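Local coordinates for beta-hexosaminidase (Neisseria gonorrhoeae, PDB 6JTJ), which probably cleaves terminal beta-1,4-linked N-acetylglucosamine from peptidoglycan fragments, a step of cell-wall recycling, at residues 45-50 with 67-72; 61-66 with 330-335; 171-176 with 215-220. One frame throughout, in Å; residues are numbered along the deposited sequence.

Contact 1 (45-50 with 67-72)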
loop_
_atom_site.group_PDB
_atom_site.type_symbol
_atom_site.label_atom_id
_atom_site.label_comp_id
_atom_site.label_asym_id
_atom_site.label_seq_id
_atom_site.Cartn_x
_atom_site.Cartn_y
_atom_site.Cartn_z
ATOM N N GLY C 45 -21.235 -0.749 21.836
ATOM C CA GLY C 45 -20.948 -2.121 21.431
ATOM C C GLY C 45 -19.539 -2.283 20.907
ATOM O O GLY C 45 -18.824 -1.303 20.747
ATOM N N PRO C 46 -19.139 -3.524 20.599
ATOM C CA PRO C 46 -17.764 -3.806 20.161
ATOM C C PRO C 46 -17.534 -3.761 18.652
ATOM O O PRO C 46 -16.554 -4.309 18.175
ATOM C CB PRO C 46 -17.541 -5.231 20.677
ATOM C CG PRO C 46 -18.883 -5.865 20.548
ATOM C CD PRO C 46 -19.881 -4.769 20.876
ATOM N N VAL C 47 -18.416 -3.124 17.903
ATOM C CA VAL C 47 -18.252 -3.041 16.457
ATOM C C VAL C 47 -18.097 -1.592 16.073
ATOM O O VAL C 47 -18.873 -0.755 16.526
ATOM C CB VAL C 47 -19.470 -3.632 15.722
ATOM C CG1 VAL C 47 -19.355 -3.439 14.219
ATOM C CG2 VAL C 47 -19.622 -5.107 16.047
ATOM N N MET C 48 -17.112 -1.296 15.241
ATOM C CA MET C 48 -16.969 0.026 14.662
ATOM C C MET C 48 -17.372 -0.075 13.202
ATOM O O MET C 48 -16.796 -0.828 12.431
ATOM C CB MET C 48 -15.539 0.536 14.791
ATOM C CG MET C 48 -15.311 1.915 14.194
ATOM S SD MET C 48 -13.701 2.657 14.612
ATOM C CE MET C 48 -14.147 3.698 15.990
ATOM N N ALA C 49 -18.407 0.654 12.835
ATOM C CA ALA C 49 -18.957 0.550 11.491
ATOM C C ALA C 49 -18.632 1.834 10.756
ATOM O O ALA C 49 -17.781 2.589 11.203
ATOM C CB ALA C 49 -20.455 0.290 11.559
ATOM N N ASP C 50 -19.290 2.075 9.630
ATOM C CA ASP C 50 -19.079 3.307 8.893
ATOM C C ASP C 50 -20.347 3.679 8.142
ATOM O O ASP C 50 -21.382 3.068 8.334
ATOM C CB ASP C 50 -17.875 3.166 7.960
ATOM C CG ASP C 50 -18.107 2.185 6.844
ATOM O OD1 ASP C 50 -19.225 1.617 6.738
ATOM O OD2 ASP C 50 -17.140 1.959 6.081
ATOM N N PRO C 67 -27.241 -2.312 19.506
ATOM C CA PRO C 67 -26.300 -2.396 20.638
ATOM C C PRO C 67 -24.917 -3.003 20.300
ATOM O O PRO C 67 -23.988 -2.844 21.085
ATOM C CB PRO C 67 -27.040 -3.287 21.662
ATOM C CG PRO C 67 -28.144 -3.949 20.907
ATOM C CD PRO C 67 -28.498 -3.034 19.776
ATOM N N ALA C 68 -24.800 -3.691 19.164
ATOM C CA ALA C 68 -23.523 -4.223 18.707
ATOM C C ALA C 68 -22.523 -3.121 18.313
ATOM O O ALA C 68 -21.313 -3.326 18.366
ATOM C CB ALA C 68 -23.732 -5.182 17.544
ATOM N N ILE C 69 -23.038 -1.953 17.965
ATOM C CA ILE C 69 -22.211 -0.872 17.477
ATOM C C ILE C 69 -21.785 0.069 18.598
ATOM O O ILE C 69 -22.595 0.421 19.466
ATOM C CB ILE C 69 -22.939 -0.149 16.344
ATOM C CG1 ILE C 69 -23.084 -1.141 15.192
ATOM C CG2 ILE C 69 -22.176 1.101 15.921
ATOM C CD1 ILE C 69 -23.708 -0.567 13.950
ATOM N N GLY C 70 -20.496 0.418 18.605
ATOM C CA GLY C 70 -19.935 1.366 19.583
ATOM C C GLY C 70 -19.254 2.585 19.004
ATOM O O GLY C 70 -18.990 3.543 19.726
ATOM N N GLY C 71 -18.976 2.575 17.699
ATOM C CA GLY C 71 -18.321 3.711 17.056
ATOM C C GLY C 71 -18.393 3.670 15.541
ATOM O O GLY C 71 -18.898 2.724 14.956
ATOM N N ILE C 72 -17.853 4.706 14.926
ATOM C CA ILE C 72 -17.895 4.908 13.488
ATOM C C ILE C 72 -16.539 5.427 13.012
ATOM O O ILE C 72 -15.936 6.290 13.644
ATOM C CB ILE C 72 -18.957 5.970 13.133
ATOM C CG1 ILE C 72 -20.374 5.441 13.402
ATOM C CG2 ILE C 72 -18.819 6.453 11.696
ATOM C CD1 ILE C 72 -20.750 4.202 12.612
#
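Val47 and Ala49 pair in parallel with Ile69 and Ile72, two strands of the TIM barrel. They are the strands of one beta-alpha-beta unit whose connecting helix is 58-64. Gly70 N donates to Val47 O at 2.9 Å. One step on, Ala49 N binds Gly71 O at 3.0 Å. The register slips by one residue between Val47 and Met48, which makes a beta bulge. Ahead of the bulge the chains run close: Gly45 N donates to Ile69 O (3.0 Å), while Val47 N makes a weak bond to Ala68 O. Gly45 CA also lies only 3.1 Å from Pro67 O.

Val47, Ala49, Ile69 and Ile72 share one face of the sheet. Leu334 and Val331 of helix 328-335 and Leu64 of helix 58-64 pack on it. Met48 points to the other face, where it meets Phe163. On the far edge, strand 321-323 continues the sheet past 47-49. Asp50 OD2 is held by a salt bridge to Arg77 and a hydrogen bond from Asn326 N.

Ile72 turns back at chi2 (-60°), which brings CD1 alongside Ala49. There Ile72 CD1 sits 4.1 Å from Ala49 CB, and Ile69 CD1 meets the same methyl at 4.1 Å.

Contact 2 (61-66 with 330-335); sequences KQRLLD and LVDELR
Arg63 and Asp332 meet in a four-residue salt-bridge network that runs on through Arg335 to Asp66, with Asp332 and Arg335 as its middle pair. Its tight part begins against the barrel wall. Arg63 CD packs on Val331 CG1 at 3.7 Å, and both side chains rest on Ile69 of strand 69-74. The Arg63 chain starts with CG anti to the backbone N and bends at chi3 (41°). The bend turns the guanidinium edge toward Asp332. NH1 of Arg63 then touches both carboxylate oxygens, Asp332 OD2 at 2.8 Å and Asp332 OD1 at 3.1 Å.

Asp332 OD1 accepts three N-H groups in all. The other two come side-on from Arg335, one helical turn later: NE at 2.7 Å and NH2 at 3.0 Å from Asp332 OD1. This grip fixes the rotation of the Arg335 guanidinium. One face of that group lies over Arg63 CA, and its plane is 80° from the Arg63 guanidinium. The last link is tight too: Arg335 NH1 binds the anti lone pair of Asp66 OD2 at 2.8 Å, while Asp66 OD1 takes Ala68 N. Asp332 and Asp66 together would probably balance the two arginines.

The loose, solvent side belongs to Gln62, which is exposed and barely joins in. Here the helix after the first barrel strand lies beside the helix after strand 321-323, the side-by-side packing of outer helices found in TIM barrels.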
loop_
_atom_site.group_PDB
_atom_site.type_symbol
_atom_site.label_atom_id
_atom_site.label_comp_id
_atom_site.label_asym_id
_atom_site.label_seq_id
_atom_site.Cartn_x
_atom_site.Cartn_y
_atom_site.Cartn_z
ATOM N N LYS C 61 -29.315 5.272 10.466
ATOM C CA LYS C 61 -29.743 5.621 11.828
ATOM C C LYS C 61 -30.168 4.385 12.605
ATOM O O LYS C 61 -29.768 4.194 13.751
ATOM C CB LYS C 61 -30.881 6.636 11.805
ATOM C CG LYS C 61 -30.441 8.014 11.359
ATOM C CD LYS C 61 -31.592 9.000 11.326
ATOM C CE LYS C 61 -31.118 10.345 10.803
ATOM N NZ LYS C 61 -32.217 11.339 10.711
ATOM N N GLN C 62 -30.966 3.539 11.971
ATOM C CA GLN C 62 -31.425 2.325 12.624
ATOM C C GLN C 62 -30.260 1.398 12.886
ATOM O O GLN C 62 -30.157 0.827 13.965
ATOM C CB GLN C 62 -32.508 1.625 11.796
ATOM C CG GLN C 62 -33.847 2.331 11.874
ATOM C CD GLN C 62 -34.760 1.993 10.716
ATOM O OE1 GLN C 62 -35.045 2.820 9.822
ATOM N NE2 GLN C 62 -35.228 0.761 10.726
ATOM N N ARG C 63 -29.378 1.253 11.903
ATOM C CA ARG C 63 -28.188 0.429 12.086
ATOM C C ARG C 63 -27.344 0.907 13.267
ATOM O O ARG C 63 -26.937 0.097 14.083
ATOM C CB ARG C 63 -27.351 0.397 10.805
ATOM C CG ARG C 63 -26.110 -0.463 10.916
ATOM C CD ARG C 63 -25.671 -1.006 9.570
ATOM N NE ARG C 63 -25.806 0.019 8.555
ATOM C CZ ARG C 63 -26.577 -0.047 7.479
ATOM N NH1 ARG C 63 -27.319 -1.114 7.195
ATOM N NH2 ARG C 63 -26.589 0.985 6.661
ATOM N N LEU C 64 -27.122 2.217 13.379
ATOM C CA LEU C 64 -26.231 2.734 14.419
ATOM C C LEU C 64 -26.843 2.675 15.815
ATOM O O LEU C 64 -26.150 2.930 16.805
ATOM C CB LEU C 64 -25.777 4.167 14.107
ATOM C CG LEU C 64 -25.053 4.481 12.785
ATOM C CD1 LEU C 64 -24.126 5.677 12.944
ATOM C CD2 LEU C 64 -24.312 3.302 12.169
ATOM N N LEU C 65 -28.140 2.368 15.895
ATOM C CA LEU C 65 -28.801 2.195 17.177
ATOM C C LEU C 65 -28.590 0.804 17.722
ATOM O O LEU C 65 -28.859 0.554 18.896
ATOM C CB LEU C 65 -30.302 2.516 17.069
ATOM C CG LEU C 65 -30.595 4.020 17.019
ATOM C CD1 LEU C 65 -32.005 4.293 16.517
ATOM C CD2 LEU C 65 -30.384 4.647 18.386
ATOM N N ASP C 66 -28.116 -0.106 16.881
ATOM C CA ASP C 66 -27.937 -1.486 17.296
ATOM C C ASP C 66 -26.922 -1.563 18.434
ATOM O O ASP C 66 -25.868 -0.935 18.364
ATOM C CB ASP C 66 -27.490 -2.321 16.100
ATOM C CG ASP C 66 -27.604 -3.811 16.339
ATOM O OD1 ASP C 66 -26.959 -4.337 17.271
ATOM O OD2 ASP C 66 -28.322 -4.471 15.565
ATOM N N LEU C 330 -22.602 -6.534 5.581
ATOM C CA LEU C 330 -21.921 -7.424 6.509
ATOM C C LEU C 330 -22.127 -6.975 7.952
ATOM O O LEU C 330 -22.153 -7.804 8.862
ATOM C CB LEU C 330 -20.436 -7.530 6.175
ATOM C CG LEU C 330 -20.102 -8.226 4.854
ATOM C CD1 LEU C 330 -18.599 -8.291 4.645
ATOM C CD2 LEU C 330 -20.684 -9.634 4.794
ATOM N N VAL C 331 -22.284 -5.676 8.166
ATOM C CA VAL C 331 -22.591 -5.175 9.499
ATOM C C VAL C 331 -23.996 -5.643 9.885
ATOM O O VAL C 331 -24.227 -6.078 11.016
ATOM C CB VAL C 331 -22.499 -3.638 9.580
ATOM C CG1 VAL C 331 -22.939 -3.150 10.950
ATOM C CG2 VAL C 331 -21.084 -3.149 9.294
ATOM N N ASP C 332 -24.935 -5.567 8.934
ATOM C CA ASP C 332 -26.303 -6.044 9.175
ATOM C C ASP C 332 -26.340 -7.513 9.483
ATOM O O ASP C 332 -26.999 -7.943 10.442
ATOM C CB ASP C 332 -27.202 -5.725 7.993
ATOM C CG ASP C 332 -27.563 -4.272 7.941
ATOM O OD1 ASP C 332 -27.457 -3.599 8.996
ATOM O OD2 ASP C 332 -27.937 -3.782 6.857
ATOM N N GLU C 333 -25.587 -8.278 8.708
ATOM C CA GLU C 333 -25.459 -9.703 8.951
ATOM C C GLU C 333 -24.852 -9.985 10.330
ATOM O O GLU C 333 -25.343 -10.823 11.072
ATOM C CB GLU C 333 -24.602 -10.332 7.851
ATOM C CG GLU C 333 -24.555 -11.847 7.889
ATOM C CD GLU C 333 -23.678 -12.438 6.804
ATOM O OE1 GLU C 333 -23.559 -11.819 5.716
ATOM O OE2 GLU C 333 -23.127 -13.535 7.034
ATOM N N LEU C 334 -23.767 -9.292 10.658
ATOM C CA LEU C 334 -23.077 -9.530 11.923
ATOM C C LEU C 334 -23.961 -9.205 13.123
ATOM O O LEU C 334 -24.013 -9.976 14.077
ATOM C CB LEU C 334 -21.786 -8.705 11.991
ATOM C CG LEU C 334 -21.001 -8.738 13.300
ATOM C CD1 LEU C 334 -20.531 -10.146 13.634
ATOM C CD2 LEU C 334 -19.826 -7.777 13.214
ATOM N N ARG C 335 -24.638 -8.060 13.073
ATOM C CA ARG C 335 -25.402 -7.594 14.236
ATOM C C ARG C 335 -26.677 -8.399 14.512
ATOM O O ARG C 335 -27.154 -8.433 15.640
ATOM C CB ARG C 335 -25.736 -6.113 14.108
ATOM C CG ARG C 335 -26.768 -5.767 13.065
ATOM C CD ARG C 335 -26.671 -4.296 12.738
ATOM N NE ARG C 335 -27.623 -3.876 11.718
ATOM C CZ ARG C 335 -28.867 -3.473 11.951
ATOM N NH1 ARG C 335 -29.353 -3.426 13.184
ATOM N NH2 ARG C 335 -29.633 -3.108 10.933
#

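Contact 3 (171-176 with 215-220)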
loop_
_atom_site.group_PDB
_atom_site.type_symbol
_atom_site.label_atom_id
_atom_site.label_comp_id
_atom_site.label_asym_id
_atom_site.label_seq_id
_atom_site.Cartn_x
_atom_site.Cartn_y
_atom_site.Cartn_z
ATOM N N TRP C 171 12.566 0.445 7.607
ATOM C CA TRP C 171 13.627 -0.455 7.231
ATOM C C TRP C 171 13.973 -0.347 5.742
ATOM O O TRP C 171 14.919 -0.957 5.311
ATOM C CB TRP C 171 13.240 -1.905 7.531
ATOM C CG TRP C 171 13.207 -2.259 8.978
ATOM C CD1 TRP C 171 12.101 -2.405 9.763
ATOM C CD2 TRP C 171 14.340 -2.565 9.816
ATOM N NE1 TRP C 171 12.466 -2.769 11.040
ATOM C CE2 TRP C 171 13.833 -2.871 11.104
ATOM C CE3 TRP C 171 15.721 -2.611 9.603
ATOM C CZ2 TRP C 171 14.671 -3.216 12.180
ATOM C CZ3 TRP C 171 16.561 -2.970 10.672
ATOM C CH2 TRP C 171 16.030 -3.242 11.952
ATOM N N GLY C 172 13.252 0.478 4.976
ATOM C CA GLY C 172 13.502 0.607 3.538
ATOM C C GLY C 172 12.960 -0.581 2.741
ATOM O O GLY C 172 13.348 -0.789 1.591
ATOM N N ASN C 173 12.007 -1.308 3.322
ATOM C CA ASN C 173 11.391 -2.462 2.668
ATOM C C ASN C 173 9.925 -2.318 2.240
ATOM O O ASN C 173 9.502 -2.992 1.306
ATOM C CB ASN C 173 11.456 -3.662 3.607
ATOM C CG ASN C 173 12.874 -4.165 3.834
ATOM O OD1 ASN C 173 13.791 -3.906 3.033
ATOM N ND2 ASN C 173 13.077 -4.837 4.966
ATOM N N CYS C 174 9.147 -1.494 2.945
ATOM C CA CYS C 174 7.681 -1.525 2.856
ATOM C C CYS C 174 7.108 -0.255 2.239
ATOM O O CYS C 174 7.013 0.790 2.904
ATOM C CB CYS C 174 7.070 -1.705 4.244
ATOM S SG CYS C 174 5.336 -2.191 4.127
ATOM N N ALA C 175 6.726 -0.344 0.978
ATOM C CA ALA C 175 6.267 0.832 0.226
ATOM C C ALA C 175 4.958 1.376 0.763
ATOM O O ALA C 175 4.759 2.570 0.814
ATOM C CB ALA C 175 6.087 0.479 -1.249
ATOM N N VAL C 176 4.055 0.499 1.166
ATOM C CA VAL C 176 2.773 0.947 1.650
ATOM C C VAL C 176 2.907 1.805 2.920
ATOM O O VAL C 176 2.030 2.629 3.205
ATOM C CB VAL C 176 1.760 -0.217 1.806
ATOM C CG1 VAL C 176 2.088 -1.161 2.961
ATOM C CG2 VAL C 176 0.363 0.342 1.978
ATOM N N HIS C 215 5.190 -3.138 11.139
ATOM C CA HIS C 215 4.934 -3.419 9.726
ATOM C C HIS C 215 6.123 -3.017 8.835
ATOM O O HIS C 215 6.084 -3.192 7.608
ATOM C CB HIS C 215 3.697 -2.614 9.306
ATOM C CG HIS C 215 2.943 -3.176 8.139
ATOM N ND1 HIS C 215 3.538 -3.458 6.925
ATOM C CD2 HIS C 215 1.623 -3.451 7.981
ATOM C CE1 HIS C 215 2.626 -3.912 6.080
ATOM N NE2 HIS C 215 1.456 -3.921 6.695
ATOM N N GLY C 216 7.153 -2.443 9.427
ATOM C CA GLY C 216 8.206 -1.830 8.644
ATOM C C GLY C 216 9.139 -2.740 7.856
ATOM O O GLY C 216 9.796 -2.284 6.929
ATOM N N PHE C 217 9.265 -3.989 8.275
ATOM C CA PHE C 217 10.309 -4.862 7.742
ATOM C C PHE C 217 9.841 -5.673 6.530
ATOM O O PHE C 217 10.637 -5.983 5.658
ATOM C CB PHE C 217 10.856 -5.803 8.820
ATOM C CG PHE C 217 12.077 -6.581 8.383
ATOM C CD1 PHE C 217 13.342 -6.012 8.456
ATOM C CD2 PHE C 217 11.962 -7.868 7.880
ATOM C CE1 PHE C 217 14.486 -6.727 8.074
ATOM C CE2 PHE C 217 13.085 -8.587 7.494
ATOM C CZ PHE C 217 14.356 -8.010 7.591
ATOM N N VAL C 218 8.557 -6.010 6.478
ATOM C CA VAL C 218 8.022 -6.743 5.338
ATOM C C VAL C 218 7.961 -5.859 4.099
ATOM O O VAL C 218 8.113 -4.646 4.178
ATOM C CB VAL C 218 6.608 -7.264 5.568
ATOM C CG1 VAL C 218 6.595 -8.217 6.730
ATOM C CG2 VAL C 218 5.619 -6.111 5.785
ATOM N N GLU C 219 7.892 -6.502 2.944
ATOM C CA GLU C 219 7.681 -5.788 1.700
ATOM C C GLU C 219 6.190 -5.719 1.548
ATOM O O GLU C 219 5.483 -6.629 1.961
ATOM C CB GLU C 219 8.352 -6.479 0.531
ATOM C CG GLU C 219 9.868 -6.293 0.491
ATOM C CD GLU C 219 10.494 -7.100 -0.651
ATOM O OE1 GLU C 219 10.612 -8.327 -0.506
ATOM O OE2 GLU C 219 10.872 -6.518 -1.686
ATOM N N GLY C 220 5.711 -4.626 0.992
ATOM C CA GLY C 220 4.281 -4.428 0.859
ATOM C C GLY C 220 4.033 -3.402 -0.228
ATOM O O GLY C 220 4.157 -2.197 -0.008
HETATM O O HOH W 1 7.432 -2.729 -0.665
HETATM O O HOH W 2 10.053 -0.220 5.390
#
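His215 meets Cys174 where two beta-alpha loops of the TIM barrel lie against each other beside the sugar site. One follows strand 161-162 and the other follows strand 208-212. His215 ND1 is 3.6 Å from Cys174 SG, which comes obliquely to the ring. Asp168 holds the backbone N of His215. The edge-to-face partner of its ring is His211, a predicted substrate-binding residue.

Gly216 O comes next. It receives a water at 2.6 Å, and that water also accepts from Cys174 N. The same carbonyl lies close to Trp171 CB.

Phe217 carries most of the aromatic packing. It turns its edge to a face of Trp171 in a T-shaped pair, with planes at 84°. CD1 of Phe217 stands 3.8 Å from Trp171 CG. Over a face of the Phe217 ring, toward its rim, sits Asn173 ND2. This amide nitrogen also donates to Phe217 O at 2.8 Å, so one residue touches both ring and backbone. Trp171 NE1 is hydrogen-bonded to Asp240.

Val218 turns its side chain away, but its carbonyl faces the first loop: Val218 O is 3.1 Å from Cys174 CB.

Glu219 CA and CG both lie 3.4 Å from Asn173 O. Beyond CG the extended chain runs to Arg113 of the second subunit in a salt bridge. The contact thus lies at the dimer interface.

Gly220 precedes Asp221, predicted to be important for catalysis. A second water accepts from Gly220 N and Ala175 N and donates to Asn173 O. Finally, Gly220 O accepts from Val176 N at 2.9 Å.

In the fold
Contacts 1 and 2 are neighbours, with centres 8 Å apart. They share the barrel wall: Ile69 CD1 touches Arg63 O at 3.3 Å, and Ile72 CD1 meets Leu64 CD1 at 3.7 Å. Contact 1 pairs the strands, and contact 2 joins the helices outside them. Contact 3 lies on the opposite side of the chain's centre from contact 1. The centres of contacts 1 and 3 are 31 Å apart, those of contacts 2 and 3 36 Å. A bound N-acetylglucosamine lies about 4 Å from the side chain of His215 in contact 3; the side chains of Met48 and Val331 are about 8 Å and 14 Å from a bound N-acetylglucosamine, not necessarily the same one.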